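Side-chain contacts in telomeric DNA-binding factor trf1 (PDB 6K5S), which probably binds telomeric DNA, its all-helical TRF-family domain probably serving for protein pairing, as in related telomere factors, rather than for gripping DNA: residues 88-93 and 111-116; 122-127 and 216-221; 62-67 and 102-107; 26-31 and 93-98. All blocks are in the same frame, centred on the assembly; numbering follows the deposited sequence.

Contact 1. Residues 88-93 and 111-116; sequences AIFLAA and EVFAPD
F90 on helix 76-94 presents one face of its ring to the edge of F113, which sits in the last turn of helix 102-113. The two rings form a T-shaped (edge-to-face) pair, their planes at 87° and their centroids 5.0 Å apart. F113 CE1 hangs 3.7 Å above the F90 plane and over its centre, so all six carbons of F90 lie at nearly the same distance from it, while the neighbouring F113 CZ rests 3.9 Å from F90 CD1. F90 reaches this position because its CG is anti to the backbone N (chi1 -164°), which carries the ring out toward helix 102-113. F113 starts out pointing to one side and closes the gap with its length, something a short residue could not do.

V112 fills in beside the pair. Its CG1 lies 4.0 Å from F90 CB and approaches the F90 ring obliquely, beside the base of the side chain; a branched residue suits this place because CG2 is left to pack on F65. Through CD2 and CE2 F113 meets Y218 and I219 of helix 208-222, and its ring also stacks with that of F109.

Every touching group is buried and apolar. The attraction is therefore dispersion plus the pull of the slightly positive ring-edge C-H on the electron-rich face, and the latter favours this mutual turn of the rings although nothing polar fixes it.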
loop_
_atom_site.group_PDB
_atom_site.type_symbol
_atom_site.label_atom_id
_atom_site.label_comp_id
_atom_site.label_asym_id
_atom_site.label_seq_id
_atom_site.Cartn_x
_atom_site.Cartn_y
_atom_site.Cartn_z
ATOM N N ALA A 88 6.770 -5.087 -12.665
ATOM C CA ALA A 88 5.385 -4.631 -12.633
ATOM C C ALA A 88 5.261 -3.271 -13.299
ATOM O O ALA A 88 4.303 -3.021 -14.046
ATOM C CB ALA A 88 4.873 -4.591 -11.189
ATOM N N ILE A 89 6.237 -2.387 -13.049
ATOM C CA ILE A 89 6.260 -1.065 -13.684
ATOM C C ILE A 89 6.328 -1.201 -15.199
ATOM O O ILE A 89 5.629 -0.498 -15.931
ATOM C CB ILE A 89 7.444 -0.234 -13.152
ATOM C CG1 ILE A 89 7.185 0.226 -11.716
ATOM C CG2 ILE A 89 7.694 1.021 -14.030
ATOM C CD1 ILE A 89 8.467 0.761 -11.039
ATOM N N PHE A 90 7.205 -2.084 -15.693
ATOM C CA PHE A 90 7.369 -2.236 -17.135
ATOM C C PHE A 90 6.086 -2.751 -17.777
ATOM O O PHE A 90 5.642 -2.226 -18.811
ATOM C CB PHE A 90 8.529 -3.180 -17.430
ATOM C CG PHE A 90 9.027 -3.107 -18.844
ATOM C CD1 PHE A 90 8.358 -3.779 -19.862
ATOM C CD2 PHE A 90 10.178 -2.386 -19.156
ATOM C CE1 PHE A 90 8.820 -3.725 -21.168
ATOM C CE2 PHE A 90 10.636 -2.325 -20.470
ATOM C CZ PHE A 90 9.958 -3.001 -21.467
ATOM N N LEU A 91 5.461 -3.756 -17.154
ATOM C CA LEU A 91 4.243 -4.336 -17.704
ATOM C C LEU A 91 3.088 -3.347 -17.641
ATOM O O LEU A 91 2.278 -3.269 -18.576
ATOM C CB LEU A 91 3.916 -5.634 -16.961
ATOM C CG LEU A 91 2.798 -6.517 -17.511
ATOM C CD1 LEU A 91 3.024 -6.803 -19.000
ATOM C CD2 LEU A 91 2.728 -7.802 -16.713
ATOM N N ALA A 92 3.011 -2.559 -16.564
ATOM C CA ALA A 92 1.955 -1.555 -16.470
ATOM C C ALA A 92 2.172 -0.448 -17.488
ATOM O O ALA A 92 1.209 0.056 -18.085
ATOM C CB ALA A 92 1.893 -0.971 -15.063
ATOM N N ALA A 93 3.433 -0.048 -17.696
ATOM C CA ALA A 93 3.738 0.907 -18.764
ATOM C C ALA A 93 3.245 0.403 -20.116
ATOM O O ALA A 93 2.628 1.158 -20.884
ATOM C CB ALA A 93 5.243 1.189 -18.835
ATOM N N GLU A 111 18.189 -3.562 -17.377
ATOM C CA GLU A 111 18.162 -3.487 -15.923
ATOM C C GLU A 111 16.896 -4.131 -15.359
ATOM O O GLU A 111 16.919 -4.708 -14.269
ATOM C CB GLU A 111 18.277 -2.029 -15.480
ATOM C CG GLU A 111 18.203 -1.845 -13.981
ATOM C CD GLU A 111 19.435 -2.378 -13.281
ATOM O OE1 GLU A 111 20.561 -2.149 -13.777
ATOM O OE2 GLU A 111 19.275 -3.042 -12.240
ATOM N N VAL A 112 15.808 -4.088 -16.114
ATOM C CA VAL A 112 14.538 -4.649 -15.664
ATOM C C VAL A 112 14.516 -6.165 -15.849
ATOM O O VAL A 112 14.066 -6.903 -14.970
ATOM C CB VAL A 112 13.389 -3.953 -16.428
ATOM C CG1 VAL A 112 12.056 -4.652 -16.180
ATOM C CG2 VAL A 112 13.311 -2.489 -16.027
ATOM N N PHE A 113 15.026 -6.664 -16.981
ATOM C CA PHE A 113 14.895 -8.082 -17.296
ATOM C C PHE A 113 16.158 -8.884 -17.037
ATOM O O PHE A 113 16.066 -10.105 -16.890
ATOM C CB PHE A 113 14.477 -8.262 -18.764
ATOM C CG PHE A 113 13.066 -7.832 -19.041
ATOM C CD1 PHE A 113 12.783 -6.513 -19.319
ATOM C CD2 PHE A 113 12.023 -8.749 -19.004
ATOM C CE1 PHE A 113 11.479 -6.104 -19.574
ATOM C CE2 PHE A 113 10.717 -8.357 -19.253
ATOM C CZ PHE A 113 10.440 -7.027 -19.531
ATOM N N ALA A 114 17.320 -8.234 -16.969
ATOM C CA ALA A 114 18.593 -8.894 -16.661
ATOM C C ALA A 114 19.355 -8.087 -15.606
ATOM O O ALA A 114 20.454 -7.577 -15.848
ATOM C CB ALA A 114 19.422 -9.070 -17.929
ATOM N N PRO A 115 18.777 -7.925 -14.429
ATOM C CA PRO A 115 19.418 -7.090 -13.410
ATOM C C PRO A 115 20.610 -7.806 -12.795
ATOM O O PRO A 115 20.757 -9.026 -12.897
ATOM C CB PRO A 115 18.304 -6.870 -12.381
ATOM C CG PRO A 115 17.456 -8.091 -12.518
ATOM C CD PRO A 115 17.524 -8.535 -13.950
ATOM N N ASP A 116 21.500 -7.007 -12.201
ATOM C CA ASP A 116 22.598 -7.515 -11.373
ATOM C C ASP A 116 23.612 -8.328 -12.183
ATOM O O ASP A 116 24.128 -9.345 -11.714
ATOM C CB ASP A 116 22.060 -8.337 -10.198
ATOM C CG ASP A 116 21.048 -7.573 -9.369
ATOM O OD1 ASP A 116 21.228 -6.351 -9.192
ATOM O OD2 ASP A 116 20.065 -8.194 -8.897
#

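Contact 2. Residues 122-127 and 216-221; sequences TNQGTL and ACYIHN
Y218 spans the space between helices 208-222 and 122-141, meeting L127 with its ring and Q124 with its hydroxyl. Its CG is anti to the backbone N (chi1 176°), which sends the ring straight across between two segments whose axes pass 11.4 Å apart and run nearly antiparallel. L127 places CD2 over one face as a CH-pi contact, 4.1 Å from the ring centroid and 29° off the normal, closer to the CB end than to the hydroxyl. The CB of N123 lies more loosely at the ring edge.

Q124 begins with CG beside its backbone N and then runs extended, so its chain draws across the phenol end: CG lies 3.2 Å from Y218 OH. NE2 then donates to that OH over 3.3 Å, at 150° and with the oxygen in the amide plane. The amide is held at both ends, since OE1 accepts from L121 N. Replacing Y218 with an alanine would probably open a gap between the helices, take away the ring face under L127 CD2 and leave NE2 without this acceptor.

Helix 102-113 lies beside the pair, its F113 ring meeting that of Y218 and its F109 touching L127, so three helices converge here.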
loop_
_atom_site.group_PDB
_atom_site.type_symbol
_atom_site.label_atom_id
_atom_site.label_comp_id
_atom_site.label_asym_id
_atom_site.label_seq_id
_atom_site.Cartn_x
_atom_site.Cartn_y
_atom_site.Cartn_z
ATOM N N THR A 122 18.783 -15.751 -24.659
ATOM C CA THR A 122 18.318 -15.551 -26.031
ATOM C C THR A 122 16.916 -14.958 -26.083
ATOM O O THR A 122 16.646 -14.076 -26.903
ATOM C CB THR A 122 18.355 -16.875 -26.808
ATOM O OG1 THR A 122 17.983 -17.944 -25.933
ATOM C CG2 THR A 122 19.750 -17.142 -27.350
ATOM N N ASN A 123 16.002 -15.434 -25.234
ATOM C CA ASN A 123 14.646 -14.897 -25.265
ATOM C C ASN A 123 14.577 -13.458 -24.763
ATOM O O ASN A 123 13.706 -12.703 -25.204
ATOM C CB ASN A 123 13.711 -15.779 -24.453
ATOM C CG ASN A 123 13.444 -17.101 -25.142
ATOM O OD1 ASN A 123 12.863 -17.140 -26.226
ATOM N ND2 ASN A 123 13.893 -18.191 -24.529
ATOM N N GLN A 124 15.447 -13.078 -23.820
ATOM C CA GLN A 124 15.576 -11.670 -23.452
ATOM C C GLN A 124 16.017 -10.842 -24.647
ATOM O O GLN A 124 15.505 -9.739 -24.876
ATOM C CB GLN A 124 16.585 -11.508 -22.316
ATOM C CG GLN A 124 16.156 -12.115 -20.996
ATOM C CD GLN A 124 17.298 -12.169 -19.995
ATOM O OE1 GLN A 124 18.475 -12.132 -20.365
ATOM N NE2 GLN A 124 16.958 -12.240 -18.726
ATOM N N GLY A 125 16.998 -11.354 -25.398
ATOM C CA GLY A 125 17.475 -10.659 -26.577
ATOM C C GLY A 125 16.388 -10.463 -27.613
ATOM O O GLY A 125 16.250 -9.377 -28.186
ATOM N N THR A 126 15.613 -11.518 -27.885
ATOM C CA THR A 126 14.500 -11.390 -28.824
ATOM C C THR A 126 13.495 -10.354 -28.345
ATOM O O THR A 126 13.003 -9.534 -29.136
ATOM C CB THR A 126 13.815 -12.744 -29.019
ATOM O OG1 THR A 126 14.720 -13.638 -29.664
ATOM C CG2 THR A 126 12.554 -12.588 -29.874
ATOM N N LEU A 127 13.175 -10.373 -27.053
ATOM C CA LEU A 127 12.274 -9.370 -26.495
ATOM C C LEU A 127 12.852 -7.958 -26.624
ATOM O O LEU A 127 12.120 -7.014 -26.928
ATOM C CB LEU A 127 11.987 -9.698 -25.037
ATOM C CG LEU A 127 10.691 -9.203 -24.423
ATOM C CD1 LEU A 127 9.484 -9.555 -25.320
ATOM C CD2 LEU A 127 10.562 -9.818 -23.022
ATOM N N ALA A 216 4.065 -10.270 -22.226
ATOM C CA ALA A 216 3.340 -10.805 -21.077
ATOM C C ALA A 216 3.699 -12.265 -20.853
ATOM O O ALA A 216 4.004 -12.671 -19.724
ATOM C CB ALA A 216 1.836 -10.637 -21.271
ATOM N N CYS A 217 3.707 -13.055 -21.931
ATOM C CA CYS A 217 4.121 -14.452 -21.852
ATOM C C CYS A 217 5.507 -14.595 -21.236
ATOM O O CYS A 217 5.711 -15.420 -20.339
ATOM C CB CYS A 217 4.089 -15.085 -23.237
ATOM S SG CYS A 217 2.413 -15.369 -23.849
ATOM N N TYR A 218 6.477 -13.799 -21.698
ATOM C CA TYR A 218 7.790 -13.848 -21.060
ATOM C C TYR A 218 7.679 -13.538 -19.578
ATOM O O TYR A 218 8.218 -14.262 -18.736
ATOM C CB TYR A 218 8.779 -12.877 -21.713
ATOM C CG TYR A 218 10.112 -12.852 -20.993
ATOM C CD1 TYR A 218 10.292 -12.109 -19.834
ATOM C CD2 TYR A 218 11.196 -13.575 -21.471
ATOM C CE1 TYR A 218 11.500 -12.098 -19.163
ATOM C CE2 TYR A 218 12.415 -13.562 -20.806
ATOM C CZ TYR A 218 12.557 -12.824 -19.654
ATOM O OH TYR A 218 13.762 -12.799 -18.979
ATOM N N ILE A 219 7.049 -12.414 -19.245
ATOM C CA ILE A 219 7.038 -11.971 -17.858
ATOM C C ILE A 219 6.242 -12.952 -17.013
ATOM O O ILE A 219 6.584 -13.207 -15.850
ATOM C CB ILE A 219 6.504 -10.527 -17.767
ATOM C CG1 ILE A 219 7.635 -9.544 -18.075
ATOM C CG2 ILE A 219 5.956 -10.221 -16.390
ATOM C CD1 ILE A 219 7.190 -8.092 -18.216
ATOM N N HIS A 220 5.214 -13.560 -17.595
ATOM C CA HIS A 220 4.521 -14.646 -16.925
ATOM C C HIS A 220 5.441 -15.854 -16.846
ATOM O O HIS A 220 5.967 -16.168 -15.775
ATOM C CB HIS A 220 3.225 -15.004 -17.652
ATOM C CG HIS A 220 2.135 -15.484 -16.742
ATOM N ND1 HIS A 220 1.410 -16.630 -16.992
ATOM C CD2 HIS A 220 1.649 -14.972 -15.584
ATOM C CE1 HIS A 220 0.523 -16.805 -16.025
ATOM N NE2 HIS A 220 0.647 -15.814 -15.160
ATOM N N ASN A 221 5.666 -16.522 -17.977
ATOM C CA ASN A 221 6.404 -17.787 -17.986
ATOM C C ASN A 221 7.867 -17.669 -17.526
ATOM O O ASN A 221 8.581 -18.670 -17.670
ATOM C CB ASN A 221 6.334 -18.393 -19.381
ATOM C CG ASN A 221 4.915 -18.489 -19.893
ATOM O OD1 ASN A 221 4.100 -17.587 -19.665
ATOM N ND2 ASN A 221 4.599 -19.588 -20.574
#

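Contact 3. Residues 62-67 and 102-107; sequences EESFIY and FFHLNE
The loop that joins helix 41-60 to helix 76-94 lies along the first turns of helix 102-113, with S64 and F65 meeting H104 and L105. S64 OG stands over one face of the H104 imidazole, 3.6 Å from CG and almost as near ND1. F103 CD1 lies above the opposite face, toward the rim, so the imidazole is flanked on both sides. Serine fits here, being small enough to come over a ring at a partly exposed surface.

F65 goes deeper. Its CG lies anti to the carbonyl carbon (chi1 -67°), and the long side chain swings round to bring its edge to the helix: CZ rests 3.9 Å from L105 CD2, and CE2 lies 4.0 Å from H104 O. L105 starts out from its helix pointing away from the loop, and only its branched end returns to meet F65. H104 O itself is bonded to the side chain of N108.

At the outer rim a water bridges Y67 and E107. It donates to E107 OE1 at 2.7 Å and, weakly, to Y67 OH at 3.4 Å, while Y67 OH also bonds to N108 OD1.

Buried F65 also touches I89 and F90 of helix 76-94 and V112 of helix 102-113. In this all-helical domain of the TRF family the connector sends F65 between helices 76-94 and 102-113, while S64 and Y67 stay nearer solvent.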
loop_
_atom_site.group_PDB
_atom_site.type_symbol
_atom_site.label_atom_id
_atom_site.label_comp_id
_atom_site.label_asym_id
_atom_site.label_seq_id
_atom_site.Cartn_x
_atom_site.Cartn_y
_atom_site.Cartn_z
ATOM N N GLU A 62 11.910 8.861 -8.074
ATOM C CA GLU A 62 11.320 9.955 -8.830
ATOM C C GLU A 62 11.481 9.770 -10.335
ATOM O O GLU A 62 11.095 10.655 -11.095
ATOM C CB GLU A 62 11.907 11.305 -8.392
ATOM C CG GLU A 62 13.309 11.251 -7.857
ATOM C CD GLU A 62 13.850 12.627 -7.465
ATOM O OE1 GLU A 62 13.106 13.438 -6.874
ATOM O OE2 GLU A 62 15.022 12.899 -7.777
ATOM N N GLU A 63 12.068 8.661 -10.779
ATOM C CA GLU A 63 12.251 8.373 -12.194
ATOM C C GLU A 63 11.256 7.294 -12.639
ATOM O O GLU A 63 10.233 7.057 -11.971
ATOM C CB GLU A 63 13.708 7.970 -12.453
ATOM C CG GLU A 63 14.757 8.811 -11.721
ATOM C CD GLU A 63 14.777 10.270 -12.149
ATOM O OE1 GLU A 63 15.669 11.024 -11.677
ATOM O OE2 GLU A 63 13.908 10.684 -12.954
ATOM N N SER A 64 11.541 6.662 -13.782
ATOM C CA SER A 64 10.632 5.644 -14.286
ATOM C C SER A 64 10.722 4.368 -13.458
ATOM O O SER A 64 9.692 3.805 -13.082
ATOM C CB SER A 64 10.932 5.356 -15.753
ATOM O OG SER A 64 10.563 6.446 -16.571
ATOM N N PHE A 65 11.937 3.914 -13.149
ATOM C CA PHE A 65 12.160 2.649 -12.466
ATOM C C PHE A 65 12.903 2.867 -11.150
ATOM O O PHE A 65 13.373 3.972 -10.835
ATOM C CB PHE A 65 12.939 1.667 -13.362
ATOM C CG PHE A 65 12.174 1.225 -14.555
ATOM C CD1 PHE A 65 11.293 0.155 -14.464
ATOM C CD2 PHE A 65 12.304 1.897 -15.768
ATOM C CE1 PHE A 65 10.557 -0.246 -15.574
ATOM C CE2 PHE A 65 11.570 1.499 -16.887
ATOM C CZ PHE A 65 10.709 0.423 -16.791
ATOM N N ILE A 66 12.992 1.787 -10.379
ATOM C CA ILE A 66 13.598 1.801 -9.049
ATOM C C ILE A 66 14.995 1.219 -9.135
ATOM O O ILE A 66 15.178 0.081 -9.599
ATOM C CB ILE A 66 12.760 1.002 -8.048
ATOM C CG1 ILE A 66 11.332 1.515 -8.044
ATOM C CG2 ILE A 66 13.384 1.074 -6.621
ATOM C CD1 ILE A 66 10.453 0.722 -7.139
ATOM N N TYR A 67 15.973 1.977 -8.647
ATOM C CA TYR A 67 17.374 1.582 -8.716
ATOM C C TYR A 67 17.819 1.302 -7.284
ATOM O O TYR A 67 18.066 2.232 -6.514
ATOM C CB TYR A 67 18.182 2.670 -9.401
ATOM C CG TYR A 67 17.628 3.037 -10.766
ATOM C CD1 TYR A 67 17.683 2.138 -11.818
ATOM C CD2 TYR A 67 17.041 4.278 -10.995
ATOM C CE1 TYR A 67 17.170 2.461 -13.068
ATOM C CE2 TYR A 67 16.528 4.618 -12.244
ATOM C CZ TYR A 67 16.600 3.707 -13.280
ATOM O OH TYR A 67 16.098 4.045 -14.531
ATOM N N PHE A 102 8.588 5.142 -24.511
ATOM C CA PHE A 102 9.381 4.062 -25.087
ATOM C C PHE A 102 10.875 4.310 -24.938
ATOM O O PHE A 102 11.641 3.354 -24.787
ATOM C CB PHE A 102 9.036 3.879 -26.564
ATOM C CG PHE A 102 7.839 3.009 -26.808
ATOM C CD1 PHE A 102 7.898 1.642 -26.582
ATOM C CD2 PHE A 102 6.662 3.556 -27.301
ATOM C CE1 PHE A 102 6.788 0.825 -26.829
ATOM C CE2 PHE A 102 5.556 2.744 -27.567
ATOM C CZ PHE A 102 5.614 1.381 -27.312
ATOM N N PHE A 103 11.312 5.570 -24.956
ATOM C CA PHE A 103 12.729 5.846 -24.743
ATOM C C PHE A 103 13.195 5.275 -23.410
ATOM O O PHE A 103 14.276 4.686 -23.332
ATOM C CB PHE A 103 13.007 7.355 -24.797
ATOM C CG PHE A 103 14.425 7.726 -24.421
ATOM C CD1 PHE A 103 14.813 7.834 -23.086
ATOM C CD2 PHE A 103 15.376 7.938 -25.407
ATOM C CE1 PHE A 103 16.122 8.156 -22.750
ATOM C CE2 PHE A 103 16.677 8.259 -25.082
ATOM C CZ PHE A 103 17.054 8.365 -23.748
ATOM N N HIS A 104 12.385 5.434 -22.350
ATOM C CA HIS A 104 12.778 4.948 -21.033
ATOM C C HIS A 104 12.640 3.443 -20.925
ATOM O O HIS A 104 13.409 2.815 -20.186
ATOM C CB HIS A 104 11.946 5.606 -19.932
ATOM C CG HIS A 104 12.346 7.015 -19.653
ATOM N ND1 HIS A 104 11.470 8.072 -19.771
ATOM C CD2 HIS A 104 13.541 7.550 -19.313
ATOM C CE1 HIS A 104 12.104 9.197 -19.487
ATOM N NE2 HIS A 104 13.362 8.908 -19.206
ATOM N N LEU A 105 11.643 2.859 -21.594
ATOM C CA LEU A 105 11.533 1.404 -21.617
ATOM C C LEU A 105 12.780 0.781 -22.244
ATOM O O LEU A 105 13.361 -0.170 -21.702
ATOM C CB LEU A 105 10.265 0.983 -22.364
ATOM C CG LEU A 105 8.952 1.407 -21.702
ATOM C CD1 LEU A 105 7.755 0.796 -22.400
ATOM C CD2 LEU A 105 8.946 1.069 -20.222
ATOM N N ASN A 106 13.221 1.330 -23.370
ATOM C CA ASN A 106 14.417 0.819 -24.040
ATOM C C ASN A 106 15.669 0.993 -23.185
ATOM O O ASN A 106 16.463 0.063 -23.051
ATOM C CB ASN A 106 14.605 1.509 -25.383
ATOM C CG ASN A 106 15.865 1.065 -26.073
ATOM O OD1 ASN A 106 16.028 -0.110 -26.378
ATOM N ND2 ASN A 106 16.783 1.989 -26.283
ATOM N N GLU A 107 15.868 2.188 -22.613
ATOM C CA GLU A 107 17.089 2.466 -21.854
ATOM C C GLU A 107 17.220 1.562 -20.633
ATOM O O GLU A 107 18.334 1.206 -20.240
ATOM C CB GLU A 107 17.102 3.935 -21.412
ATOM C CG GLU A 107 18.266 4.330 -20.523
ATOM C CD GLU A 107 18.421 5.846 -20.429
ATOM O OE1 GLU A 107 17.774 6.453 -19.546
ATOM O OE2 GLU A 107 19.160 6.424 -21.256
HETATM O O HOH W 1 16.279 5.796 -17.421
#

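Contact 4. Residues 26-31 and 93-98; sequences KPVQEA and AVYGAL
Y95 lays the hydroxyl end of its ring against the first turn of helix 28-36, touching V28 and A31. Its OH lies 3.4 Å from V28 CA and 3.6 Å from V28 CG2, the branch anti to the V28 backbone N, and the two side chains meet roughly at a right angle. One turn on, A31 CB comes 3.7 Å from Y95 CZ. It makes an off-centre CH-pi contact, 4.2 Å from the ring centroid, and alanine suits the place because its lone methyl lets the ring approach the helix closely. Within this apolar nest Y95 OH is buried and has no hydrogen-bonding partner in the model, so the residue contributes mainly by its bulk.

Each partner sits at the end of a helix. P27 is the N-cap of helix 28-36; its carbonyl takes the N-H of A31, and a proline has no N-H of its own to satisfy. Helix 76-94 ends in a Schellman motif at G96, whose positive phi (89°) would press a CB against the preceding carbonyl oxygen; G96 N bonds back to A93 O at 3.0 Å. Y95 is the residue just before this turn. Exchanging Y95 for an alanine would probably open a gap between the two helix ends and leave the methyl of A31 and the branch of V28 without this partner.

Farther out, L212 of helix 208-222 touches both V28 and Y95. The K26-E30 salt bridge, 3.5 Å from NZ to OE2, ties the residue before the N-cap to the first turn, and R54 of helix 41-60 bonds A97 O beyond the Schellman turn.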
loop_
_atom_site.group_PDB
_atom_site.type_symbol
_atom_site.label_atom_id
_atom_site.label_comp_id
_atom_site.label_asym_id
_atom_site.label_seq_id
_atom_site.Cartn_x
_atom_site.Cartn_y
_atom_site.Cartn_z
ATOM N N LYS A 26 -2.043 -11.962 -17.339
ATOM C CA LYS A 26 -3.076 -12.854 -17.854
ATOM C C LYS A 26 -3.060 -12.835 -19.380
ATOM O O LYS A 26 -2.264 -12.087 -19.970
ATOM C CB LYS A 26 -4.443 -12.434 -17.313
ATOM C CG LYS A 26 -4.620 -12.729 -15.842
ATOM C CD LYS A 26 -5.880 -12.074 -15.323
ATOM C CE LYS A 26 -6.643 -13.012 -14.413
ATOM N NZ LYS A 26 -7.827 -12.306 -13.867
ATOM N N PRO A 27 -3.884 -13.648 -20.055
ATOM C CA PRO A 27 -4.004 -13.523 -21.513
ATOM C C PRO A 27 -4.252 -12.076 -21.927
ATOM O O PRO A 27 -4.974 -11.340 -21.250
ATOM C CB PRO A 27 -5.199 -14.423 -21.843
ATOM C CG PRO A 27 -5.157 -15.484 -20.803
ATOM C CD PRO A 27 -4.558 -14.864 -19.555
ATOM N N VAL A 28 -3.651 -11.675 -23.056
ATOM C CA VAL A 28 -3.636 -10.261 -23.440
ATOM C C VAL A 28 -5.050 -9.696 -23.510
ATOM O O VAL A 28 -5.316 -8.587 -23.022
ATOM C CB VAL A 28 -2.872 -10.058 -24.763
ATOM C CG1 VAL A 28 -3.347 -11.034 -25.852
ATOM C CG2 VAL A 28 -3.031 -8.627 -25.246
ATOM N N GLN A 29 -5.979 -10.442 -24.115
ATOM C CA GLN A 29 -7.374 -10.009 -24.167
ATOM C C GLN A 29 -7.938 -9.758 -22.771
ATOM O O GLN A 29 -8.659 -8.775 -22.556
ATOM C CB GLN A 29 -8.203 -11.058 -24.922
ATOM C CG GLN A 29 -9.699 -11.003 -24.679
ATOM C CD GLN A 29 -10.389 -9.806 -25.320
ATOM O OE1 GLN A 29 -9.756 -8.827 -25.734
ATOM N NE2 GLN A 29 -11.723 -9.880 -25.386
ATOM N N GLU A 30 -7.584 -10.607 -21.811
ATOM C CA GLU A 30 -8.106 -10.491 -20.452
ATOM C C GLU A 30 -7.510 -9.288 -19.731
ATOM O O GLU A 30 -8.233 -8.517 -19.089
ATOM C CB GLU A 30 -7.795 -11.770 -19.683
ATOM C CG GLU A 30 -8.911 -12.743 -19.576
ATOM C CD GLU A 30 -8.776 -13.567 -18.315
ATOM O OE1 GLU A 30 -8.626 -14.803 -18.436
ATOM O OE2 GLU A 30 -8.815 -12.972 -17.207
ATOM N N ALA A 31 -6.184 -9.127 -19.810
ATOM C CA ALA A 31 -5.530 -7.969 -19.205
ATOM C C ALA A 31 -5.970 -6.679 -19.880
ATOM O O ALA A 31 -6.288 -5.690 -19.208
ATOM C CB ALA A 31 -4.007 -8.118 -19.286
ATOM N N ALA A 93 3.433 -0.048 -17.696
ATOM C CA ALA A 93 3.738 0.907 -18.764
ATOM C C ALA A 93 3.245 0.403 -20.116
ATOM O O ALA A 93 2.628 1.158 -20.884
ATOM C CB ALA A 93 5.243 1.189 -18.835
ATOM N N VAL A 94 3.531 -0.859 -20.444
ATOM C CA VAL A 94 3.182 -1.321 -21.791
ATOM C C VAL A 94 1.681 -1.542 -21.946
ATOM O O VAL A 94 1.162 -1.484 -23.070
ATOM C CB VAL A 94 3.929 -2.603 -22.221
ATOM C CG1 VAL A 94 5.446 -2.351 -22.393
ATOM C CG2 VAL A 94 3.643 -3.761 -21.313
ATOM N N TYR A 95 0.957 -1.767 -20.856
ATOM C CA TYR A 95 -0.498 -1.807 -20.923
ATOM C C TYR A 95 -1.134 -0.436 -20.713
ATOM O O TYR A 95 -2.365 -0.327 -20.740
ATOM C CB TYR A 95 -1.039 -2.816 -19.910
ATOM C CG TYR A 95 -1.171 -4.203 -20.477
ATOM C CD1 TYR A 95 -2.186 -4.513 -21.387
ATOM C CD2 TYR A 95 -0.281 -5.197 -20.133
ATOM C CE1 TYR A 95 -2.301 -5.778 -21.923
ATOM C CE2 TYR A 95 -0.393 -6.466 -20.655
ATOM C CZ TYR A 95 -1.412 -6.751 -21.553
ATOM O OH TYR A 95 -1.523 -8.012 -22.083
ATOM N N GLY A 96 -0.341 0.607 -20.491
ATOM C CA GLY A 96 -0.860 1.957 -20.392
ATOM C C GLY A 96 -1.290 2.405 -19.015
ATOM O O GLY A 96 -1.713 3.562 -18.865
ATOM N N ALA A 97 -1.179 1.537 -18.001
ATOM C CA ALA A 97 -1.529 1.919 -16.635
ATOM C C ALA A 97 -0.538 2.922 -16.053
ATOM O O ALA A 97 -0.881 3.676 -15.140
ATOM C CB ALA A 97 -1.615 0.665 -15.764
ATOM N N LEU A 98 0.691 2.943 -16.551
ATOM C CA LEU A 98 1.672 3.945 -16.180
ATOM C C LEU A 98 2.155 4.614 -17.453
ATOM O O LEU A 98 2.172 3.989 -18.517
ATOM C CB LEU A 98 2.866 3.335 -15.437
ATOM C CG LEU A 98 2.656 2.773 -14.028
ATOM C CD1 LEU A 98 3.951 2.111 -13.515
ATOM C CD2 LEU A 98 2.190 3.892 -13.093
#

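Contact 1 lies deepest, its centre about 5 Å from that of the chain, and is wholly apolar; contact 4 is also buried, though farther out, and encloses a hydroxyl. Contacts 2 and 3 are only partly buried, and there polar chemistry enters: a direct amide-to-phenol bond in one, a water bridge in the other. Helix 102-113 serves contacts 1 and 3, and helix 76-94 serves contacts 1 and 4. Contact 1 also touches each of the others: F113 leads to contact 2, I89 and V112 to F65 of contact 3, and A92 to A97 of contact 4. Contacts 2 and 3, about 18 Å apart between centres, do not touch.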